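Local coordinates for DUF1780 domain-containing protein (Pseudomonas aeruginosa, PDB 1Y0K) that is of unknown function but is probably related to PDDEXK-type nucleases and may act as an endonuclease, at residues R36-E39 against P44-Q47; L38-V43 against I201-G206; A180-A185 against E191-N196. All coordinates share one frame; numbering follows the deposited sequence.

Followed from the N terminus, the chain shows how one helix end can organise both a near and a distant return. Contacts 1 and 2 set out from the same end of helix 26-40, sharing Leu38 and Glu39; contact 1 closes a short loop, where the chain comes back on the helix through 44-47, and contact 2 a long one of about 160 residues, ending at 201-206. Contact 3 joins strand 179-185 to helix 191-194 and lies nested inside that long loop. Strands 179-185 and 201-202 are neighbours in the mixed sheet, and Phe37, Leu38 and Ala40 pack on residues of contact 3, tying helix 26-40 to this end of the sheet.

Contact 1. Residues R36-E39 against P44-Q47; sequences RFLE and PYRQ
Leu38 and Tyr45 meet where the loop after helix 26-40 runs back past the helix's last turn, the closest backbone approach being 7.3 Å from Leu38 CA to Pro44 CA. Tyr45 supplies nearly all of the loop's share. Its chi1 of 63° sets the ring between the backbone N and the carbonyl carbon, and from there the ring slants across the helix side chains, with CD2 4.0 Å from Leu38 CB at the apolar end and the hydroxyl beside Glu39 at the polar end. Tyr45 OH donates to Glu39 OE2 at 2.5 Å, a short bond made on the anti side but tilted 27° out of the carboxylate plane, which is itself turned only 20° from that of the ring. The Glu39 CG methylene lies in the ring plane, at its edge. The carboxylate is held side-on by Arg36, one helical turn back: NE reaches OE1 at 3.0 Å and NH1 reaches OE2 at 2.8 Å. The accepting oxygens lie close to the guanidinium plane, yet the nitrogens meet them from above the carboxylate plane. OE2 thus accepts two donors from one face, which holds the carboxylate in place. Phe50 meets the tyrosine ring edge-to-face, and Trp32 makes a cation-pi contact with Arg36. The arrangement belongs to a helix-to-strand connection entering a mixed sheet, consistent with the alpha/beta core of PDDEXK proteins.

Contact 2. Residues L38-V43 against I201-G206; sequences LEALNV and ILFDAG
Ala40 packs its backbone carbonyl against the aliphatic branches of Ile201, the odd feature of a contact that no hydrogen bond crosses. The carbonyl O of Ala40 lies 3.7 Å from Ile201 CG2, the methyl that stands anti to the isoleucine's own backbone N; CG1, on the other branch, is 4.0 Å from the same Ala40 O. Next to Ile201, the Phe203 ring comes in edge first. Ala40 CA sits in the ring plane, 3.7 Å from Phe203 CZ, whereas the still closer placing of the Ala40 methyl against the ring edge is doubtful in its modelled separation. The surface buried is modest, 148 Å² in all. The chain leaves the helix here through a Schellman motif: Asn42 takes a positive phi of 55°, Val43 N bonds to Leu38 O at 2.9 Å, and Asn42 N bonds to Glu39 O at 3.2 Å. The partner, strand 201-202, is an outermost strand of the mixed sheet, running antiparallel to strand 179-185, Ile201 and Ala180 being joined by backbone hydrogen bonding; beyond it the backbone of Phe203 pairs with Thr178. Leu41 starts out with its CB directed away from the strand, but its CD2 branch comes back to within 4.2 Å of Ile201 CG1, the two side chains crossing at about a right angle. Along the chain past Phe203, Gly206 N is bound by Gln13 OE1 of the N-terminal helix 3-23.

Contact 3. Residues A180-A185 against E191-N196; sequences ARVLFA and EFLRAN
Helix-on-sheet packing in an alpha/beta fold brings Val182 and Ala185 of strand 179-185 against Leu193, Arg194 and Asn196, in and just after the short helix 191-194 that follows the strand. Val182 reaches the helix end with both methyls. CG1, anti to the backbone N (chi1 177°), lies 3.7 Å from the carbonyl O of Leu193, and CG2 meets Leu193 CD2 at 4.0 Å while also touching Asn196 CB. Three residues on, the Ala185 methyl rests against both Leu193 CB and Arg194 CG, the latter 4.0 Å from Ala185 CB. Two residues three apart face the same helix because a classic beta bulge intervenes: Leu183 and Phe184 both lie opposite Leu172 of strand 171-175, and both direct their CB atoms away from the helix. Polar atoms at the seam are joined through water, which accepts from Val182 N at 2.8 Å and donates to Asn196 O at 2.7 Å. The Asn196 side chain turns back on its own helix instead, crossing Val182 at about a right angle. Its ND2 donates to Phe192 O at 2.7 Å with an N-H...O angle of 159°, the acceptor lying in the amide plane; this bond fixes the amide's rotation. Arg194 sends its NE to Ala189 O in the connecting loop, and Phe37 of helix 26-40 packs on both Val182 and Leu193.

Contact 1. Residues R36-E39 against P44-Q47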
loop_
_atom_site.group_PDB
_atom_site.type_symbol
_atom_site.label_atom_id
_atom_site.label_comp_id
_atom_site.label_asym_id
_atom_site.label_seq_id
_atom_site.Cartn_x
_atom_site.Cartn_y
_atom_site.Cartn_z
ATOM N N ARG A 36 5.739 -7.817 -1.589
ATOM C CA ARG A 36 6.623 -6.641 -1.437
ATOM C C ARG A 36 6.426 -5.986 -0.068
ATOM O O ARG A 36 7.387 -5.572 0.590
ATOM C CB ARG A 36 6.378 -5.613 -2.553
ATOM C CG ARG A 36 6.671 -6.099 -4.009
ATOM C CD ARG A 36 8.127 -6.615 -4.252
ATOM N NE ARG A 36 8.446 -7.944 -3.707
ATOM C CZ ARG A 36 7.974 -9.111 -4.157
ATOM N NH1 ARG A 36 8.361 -10.250 -3.586
ATOM N NH2 ARG A 36 7.103 -9.163 -5.156
ATOM N N PHE A 37 5.170 -5.903 0.361
ATOM C CA PHE A 37 4.826 -5.320 1.666
ATOM C C PHE A 37 5.391 -6.158 2.814
ATOM O O PHE A 37 6.010 -5.625 3.740
ATOM C CB PHE A 37 3.294 -5.202 1.752
ATOM C CG PHE A 37 2.771 -4.695 3.065
ATOM C CD1 PHE A 37 3.115 -3.430 3.531
ATOM C CD2 PHE A 37 1.869 -5.462 3.802
ATOM C CE1 PHE A 37 2.598 -2.947 4.725
ATOM C CE2 PHE A 37 1.349 -4.994 5.007
ATOM C CZ PHE A 37 1.715 -3.718 5.467
ATOM N N LEU A 38 5.195 -7.472 2.754
ATOM C CA LEU A 38 5.707 -8.363 3.801
ATOM C C LEU A 38 7.241 -8.311 3.855
ATOM O O LEU A 38 7.827 -8.314 4.939
ATOM C CB LEU A 38 5.205 -9.804 3.590
ATOM C CG LEU A 38 3.686 -10.001 3.732
ATOM C CD1 LEU A 38 3.312 -11.421 3.320
ATOM C CD2 LEU A 38 3.187 -9.682 5.138
ATOM N N GLU A 39 7.875 -8.263 2.680
ATOM C CA GLU A 39 9.329 -8.093 2.598
ATOM C C GLU A 39 9.794 -6.783 3.231
ATOM O O GLU A 39 10.794 -6.763 3.941
ATOM C CB GLU A 39 9.817 -8.218 1.156
ATOM C CG GLU A 39 9.685 -9.634 0.650
ATOM C CD GLU A 39 9.950 -9.745 -0.829
ATOM O OE1 GLU A 39 10.235 -8.709 -1.464
ATOM O OE2 GLU A 39 9.858 -10.875 -1.352
ATOM N N PRO A 44 8.259 -13.112 7.605
ATOM C CA PRO A 44 8.503 -14.351 6.848
ATOM C C PRO A 44 7.245 -14.939 6.210
ATOM O O PRO A 44 6.151 -14.854 6.772
ATOM C CB PRO A 44 9.053 -15.319 7.900
ATOM C CG PRO A 44 8.679 -14.728 9.222
ATOM C CD PRO A 44 8.563 -13.254 9.041
ATOM N N TYR A 45 7.410 -15.540 5.037
ATOM C CA TYR A 45 6.301 -16.202 4.371
ATOM C C TYR A 45 6.800 -17.340 3.496
ATOM O O TYR A 45 7.958 -17.352 3.065
ATOM C CB TYR A 45 5.496 -15.196 3.531
ATOM C CG TYR A 45 6.253 -14.539 2.390
ATOM C CD1 TYR A 45 6.310 -15.142 1.134
ATOM C CD2 TYR A 45 6.883 -13.301 2.559
ATOM C CE1 TYR A 45 6.980 -14.545 0.081
ATOM C CE2 TYR A 45 7.569 -12.693 1.505
ATOM C CZ TYR A 45 7.612 -13.326 0.271
ATOM O OH TYR A 45 8.269 -12.741 -0.786
ATOM N N ARG A 46 5.920 -18.299 3.250
ATOM C CA ARG A 46 6.155 -19.303 2.230
ATOM C C ARG A 46 5.112 -19.057 1.152
ATOM O O ARG A 46 4.070 -18.455 1.424
ATOM C CB ARG A 46 6.032 -20.709 2.814
ATOM C CG ARG A 46 6.980 -20.998 3.974
ATOM C CD ARG A 46 6.955 -22.475 4.359
ATOM N NE ARG A 46 7.278 -23.334 3.219
ATOM C CZ ARG A 46 8.509 -23.695 2.866
ATOM N NH1 ARG A 46 9.558 -23.289 3.571
ATOM N NH2 ARG A 46 8.689 -24.472 1.804
ATOM N N GLN A 47 5.381 -19.509 -0.067
ATOM C CA GLN A 47 4.486 -19.233 -1.190
ATOM C C GLN A 47 3.069 -19.751 -0.950
ATOM O O GLN A 47 2.095 -19.116 -1.356
ATOM C CB GLN A 47 5.043 -19.830 -2.486
ATOM C CG GLN A 47 4.579 -19.108 -3.731
ATOM C CD GLN A 47 5.065 -17.666 -3.774
ATOM O OE1 GLN A 47 6.232 -17.371 -3.482
ATOM N NE2 GLN A 47 4.167 -16.760 -4.129
#

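Contact 2. Residues L38-V43 against I201-G206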
loop_
_atom_site.group_PDB
_atom_site.type_symbol
_atom_site.label_atom_id
_atom_site.label_comp_id
_atom_site.label_asym_id
_atom_site.label_seq_id
_atom_site.Cartn_x
_atom_site.Cartn_y
_atom_site.Cartn_z
ATOM N N LEU A 38 5.195 -7.472 2.754
ATOM C CA LEU A 38 5.707 -8.363 3.801
ATOM C C LEU A 38 7.241 -8.311 3.855
ATOM O O LEU A 38 7.827 -8.314 4.939
ATOM C CB LEU A 38 5.205 -9.804 3.590
ATOM C CG LEU A 38 3.686 -10.001 3.732
ATOM C CD1 LEU A 38 3.312 -11.421 3.320
ATOM C CD2 LEU A 38 3.187 -9.682 5.138
ATOM N N GLU A 39 7.875 -8.263 2.680
ATOM C CA GLU A 39 9.329 -8.093 2.598
ATOM C C GLU A 39 9.794 -6.783 3.231
ATOM O O GLU A 39 10.794 -6.763 3.941
ATOM C CB GLU A 39 9.817 -8.218 1.156
ATOM C CG GLU A 39 9.685 -9.634 0.650
ATOM C CD GLU A 39 9.950 -9.745 -0.829
ATOM O OE1 GLU A 39 10.235 -8.709 -1.464
ATOM O OE2 GLU A 39 9.858 -10.875 -1.352
ATOM N N ALA A 40 9.044 -5.707 3.007
ATOM C CA ALA A 40 9.330 -4.415 3.639
ATOM C C ALA A 40 9.307 -4.502 5.159
ATOM O O ALA A 40 10.113 -3.860 5.833
ATOM C CB ALA A 40 8.347 -3.361 3.165
ATOM N N LEU A 41 8.387 -5.303 5.689
ATOM C CA LEU A 41 8.213 -5.424 7.131
ATOM C C LEU A 41 9.012 -6.563 7.734
ATOM O O LEU A 41 8.914 -6.803 8.940
ATOM C CB LEU A 41 6.735 -5.607 7.488
ATOM C CG LEU A 41 5.771 -4.519 7.010
ATOM C CD1 LEU A 41 4.403 -4.751 7.639
ATOM C CD2 LEU A 41 6.295 -3.157 7.374
ATOM N N ASN A 42 9.780 -7.256 6.893
ATOM C CA ASN A 42 10.565 -8.411 7.315
ATOM C C ASN A 42 9.681 -9.467 7.994
ATOM O O ASN A 42 10.005 -9.989 9.065
ATOM C CB ASN A 42 11.725 -7.956 8.219
ATOM C CG ASN A 42 12.813 -8.997 8.352
ATOM O OD1 ASN A 42 12.979 -9.857 7.490
ATOM N ND2 ASN A 42 13.574 -8.913 9.436
ATOM N N VAL A 43 8.546 -9.759 7.361
ATOM C CA VAL A 43 7.613 -10.759 7.852
ATOM C C VAL A 43 7.816 -12.003 6.987
ATOM O O VAL A 43 7.602 -11.956 5.772
ATOM C CB VAL A 43 6.139 -10.257 7.758
ATOM C CG1 VAL A 43 5.157 -11.382 8.062
ATOM C CG2 VAL A 43 5.916 -9.064 8.687
ATOM N N ILE A 201 9.084 2.546 6.669
ATOM C CA ILE A 201 10.267 1.883 6.132
ATOM C C ILE A 201 10.712 2.527 4.824
ATOM O O ILE A 201 9.960 2.560 3.849
ATOM C CB ILE A 201 9.993 0.383 5.917
ATOM C CG1 ILE A 201 9.241 -0.199 7.115
ATOM C CG2 ILE A 201 11.294 -0.368 5.681
ATOM C CD1 ILE A 201 9.970 -0.036 8.431
ATOM N N LEU A 202 11.938 3.007 4.794
ATOM C CA LEU A 202 12.438 3.650 3.600
ATOM C C LEU A 202 13.408 2.744 2.886
ATOM O O LEU A 202 14.405 2.343 3.457
ATOM C CB LEU A 202 13.148 4.943 3.955
ATOM C CG LEU A 202 12.345 6.227 4.048
ATOM C CD1 LEU A 202 11.179 6.083 4.985
ATOM C CD2 LEU A 202 13.252 7.383 4.433
ATOM N N PHE A 203 13.106 2.454 1.630
ATOM C CA PHE A 203 13.959 1.622 0.821
ATOM C C PHE A 203 15.044 2.424 0.145
ATOM O O PHE A 203 14.768 3.441 -0.471
ATOM C CB PHE A 203 13.155 0.914 -0.248
ATOM C CG PHE A 203 12.132 -0.011 0.295
ATOM C CD1 PHE A 203 10.823 0.092 -0.099
ATOM C CD2 PHE A 203 12.477 -0.989 1.177
ATOM C CE1 PHE A 203 9.880 -0.754 0.380
ATOM C CE2 PHE A 203 11.528 -1.835 1.658
ATOM C CZ PHE A 203 10.234 -1.707 1.257
ATOM N N ASP A 204 16.268 1.927 0.229
ATOM C CA ASP A 204 17.282 2.271 -0.751
ATOM C C ASP A 204 16.833 1.980 -2.177
ATOM O O ASP A 204 16.047 1.081 -2.411
ATOM C CB ASP A 204 18.581 1.539 -0.472
ATOM C CG ASP A 204 19.182 1.903 0.855
ATOM O OD1 ASP A 204 18.574 2.704 1.576
ATOM O OD2 ASP A 204 20.264 1.432 1.245
ATOM N N ALA A 205 17.339 2.752 -3.123
ATOM C CA ALA A 205 17.033 2.499 -4.514
ATOM C C ALA A 205 17.254 1.032 -4.855
ATOM O O ALA A 205 18.280 0.465 -4.533
ATOM C CB ALA A 205 17.843 3.384 -5.404
ATOM N N GLY A 206 16.260 0.429 -5.498
ATOM C CA GLY A 206 16.356 -0.966 -5.947
ATOM C C GLY A 206 15.900 -2.026 -4.954
ATOM O O GLY A 206 15.719 -3.197 -5.320
#

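Contact 3. Residues A180-A185 against E191-N196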
loop_
_atom_site.group_PDB
_atom_site.type_symbol
_atom_site.label_atom_id
_atom_site.label_comp_id
_atom_site.label_asym_id
_atom_site.label_seq_id
_atom_site.Cartn_x
_atom_site.Cartn_y
_atom_site.Cartn_z
ATOM N N ALA A 180 7.311 1.698 2.815
ATOM C CA ALA A 180 6.096 1.027 3.289
ATOM C C ALA A 180 5.721 1.615 4.643
ATOM O O ALA A 180 6.586 2.060 5.411
ATOM C CB ALA A 180 6.316 -0.459 3.392
ATOM N N ARG A 181 4.424 1.654 4.924
ATOM C CA ARG A 181 3.957 2.129 6.213
ATOM C C ARG A 181 2.597 1.526 6.526
ATOM O O ARG A 181 1.713 1.496 5.668
ATOM C CB ARG A 181 3.856 3.659 6.223
ATOM C CG ARG A 181 3.338 4.231 7.544
ATOM C CD ARG A 181 3.242 5.759 7.481
ATOM N NE ARG A 181 2.655 6.302 8.706
ATOM C CZ ARG A 181 3.356 6.680 9.777
ATOM N NH1 ARG A 181 4.684 6.621 9.781
ATOM N NH2 ARG A 181 2.723 7.142 10.847
ATOM N N VAL A 182 2.447 1.047 7.754
ATOM C CA VAL A 182 1.125 0.697 8.276
ATOM C C VAL A 182 0.530 1.996 8.841
ATOM O O VAL A 182 1.076 2.572 9.799
ATOM C CB VAL A 182 1.230 -0.390 9.384
ATOM C CG1 VAL A 182 -0.154 -0.699 9.973
ATOM C CG2 VAL A 182 1.881 -1.663 8.825
ATOM N N LEU A 183 -0.555 2.481 8.230
ATOM C CA LEU A 183 -1.176 3.747 8.660
ATOM C C LEU A 183 -1.975 3.591 9.940
ATOM O O LEU A 183 -1.897 4.443 10.827
ATOM C CB LEU A 183 -2.059 4.364 7.569
ATOM C CG LEU A 183 -1.373 4.741 6.252
ATOM C CD1 LEU A 183 -2.317 5.552 5.379
ATOM C CD2 LEU A 183 -0.089 5.536 6.512
ATOM N N PHE A 184 -2.758 2.517 10.021
ATOM C CA PHE A 184 -3.460 2.163 11.250
ATOM C C PHE A 184 -3.813 0.690 11.240
ATOM O O PHE A 184 -3.888 0.068 10.184
ATOM C CB PHE A 184 -4.710 3.042 11.487
ATOM C CG PHE A 184 -5.880 2.757 10.558
ATOM C CD1 PHE A 184 -6.777 1.719 10.827
ATOM C CD2 PHE A 184 -6.120 3.576 9.455
ATOM C CE1 PHE A 184 -7.869 1.477 9.990
ATOM C CE2 PHE A 184 -7.215 3.356 8.618
ATOM C CZ PHE A 184 -8.093 2.304 8.881
ATOM N N ALA A 185 -4.020 0.126 12.428
ATOM C CA ALA A 185 -4.451 -1.260 12.531
ATOM C C ALA A 185 -5.161 -1.443 13.857
ATOM O O ALA A 185 -4.596 -1.129 14.913
ATOM C CB ALA A 185 -3.275 -2.199 12.420
ATOM N N GLU A 191 -1.021 -9.484 14.151
ATOM C CA GLU A 191 0.002 -8.883 14.994
ATOM C C GLU A 191 1.123 -8.205 14.198
ATOM O O GLU A 191 1.645 -7.173 14.634
ATOM C CB GLU A 191 0.556 -9.925 15.964
ATOM C CG GLU A 191 1.548 -9.384 16.965
ATOM C CD GLU A 191 2.447 -10.472 17.497
ATOM O OE1 GLU A 191 2.805 -11.376 16.708
ATOM O OE2 GLU A 191 2.798 -10.427 18.694
ATOM N N PHE A 192 1.475 -8.753 13.030
ATOM C CA PHE A 192 2.534 -8.160 12.210
ATOM C C PHE A 192 2.195 -6.748 11.727
ATOM O O PHE A 192 3.083 -5.923 11.549
ATOM C CB PHE A 192 3.007 -9.078 11.063
ATOM C CG PHE A 192 2.014 -9.247 9.937
ATOM C CD1 PHE A 192 1.963 -8.329 8.883
ATOM C CD2 PHE A 192 1.154 -10.347 9.908
ATOM C CE1 PHE A 192 1.044 -8.486 7.834
ATOM C CE2 PHE A 192 0.235 -10.521 8.853
ATOM C CZ PHE A 192 0.180 -9.587 7.820
ATOM N N LEU A 193 0.909 -6.467 11.543
ATOM C CA LEU A 193 0.479 -5.102 11.245
ATOM C C LEU A 193 0.622 -4.186 12.465
ATOM O O LEU A 193 1.220 -3.118 12.385
ATOM C CB LEU A 193 -0.960 -5.092 10.711
ATOM C CG LEU A 193 -1.117 -5.727 9.325
ATOM C CD1 LEU A 193 -2.588 -5.820 8.936
ATOM C CD2 LEU A 193 -0.319 -4.949 8.267
ATOM N N ARG A 194 0.081 -4.627 13.599
ATOM C CA ARG A 194 0.115 -3.836 14.824
ATOM C C ARG A 194 1.537 -3.534 15.284
ATOM O O ARG A 194 1.826 -2.426 15.744
ATOM C CB ARG A 194 -0.701 -4.526 15.915
ATOM C CG ARG A 194 -2.202 -4.333 15.669
ATOM C CD ARG A 194 -3.070 -4.867 16.793
ATOM N NE ARG A 194 -2.983 -6.321 16.873
ATOM C CZ ARG A 194 -2.287 -6.972 17.803
ATOM N NH1 ARG A 194 -1.629 -6.295 18.740
ATOM N NH2 ARG A 194 -2.249 -8.296 17.795
ATOM N N ALA A 195 2.420 -4.514 15.098
ATOM C CA ALA A 195 3.835 -4.397 15.471
ATOM C C ALA A 195 4.589 -3.300 14.717
ATOM O O ALA A 195 5.622 -2.815 15.184
ATOM C CB ALA A 195 4.535 -5.728 15.269
ATOM N N ASN A 196 4.060 -2.894 13.569
ATOM C CA ASN A 196 4.732 -1.933 12.707
ATOM C C ASN A 196 4.114 -0.525 12.669
ATOM O O ASN A 196 4.450 0.276 11.835
ATOM C CB ASN A 196 4.883 -2.505 11.305
ATOM C CG ASN A 196 5.941 -3.570 11.242
ATOM O OD1 ASN A 196 7.120 -3.266 11.197
ATOM N ND2 ASN A 196 5.527 -4.818 11.289
HETATM O O HOH W 1 4.776 0.933 9.268
#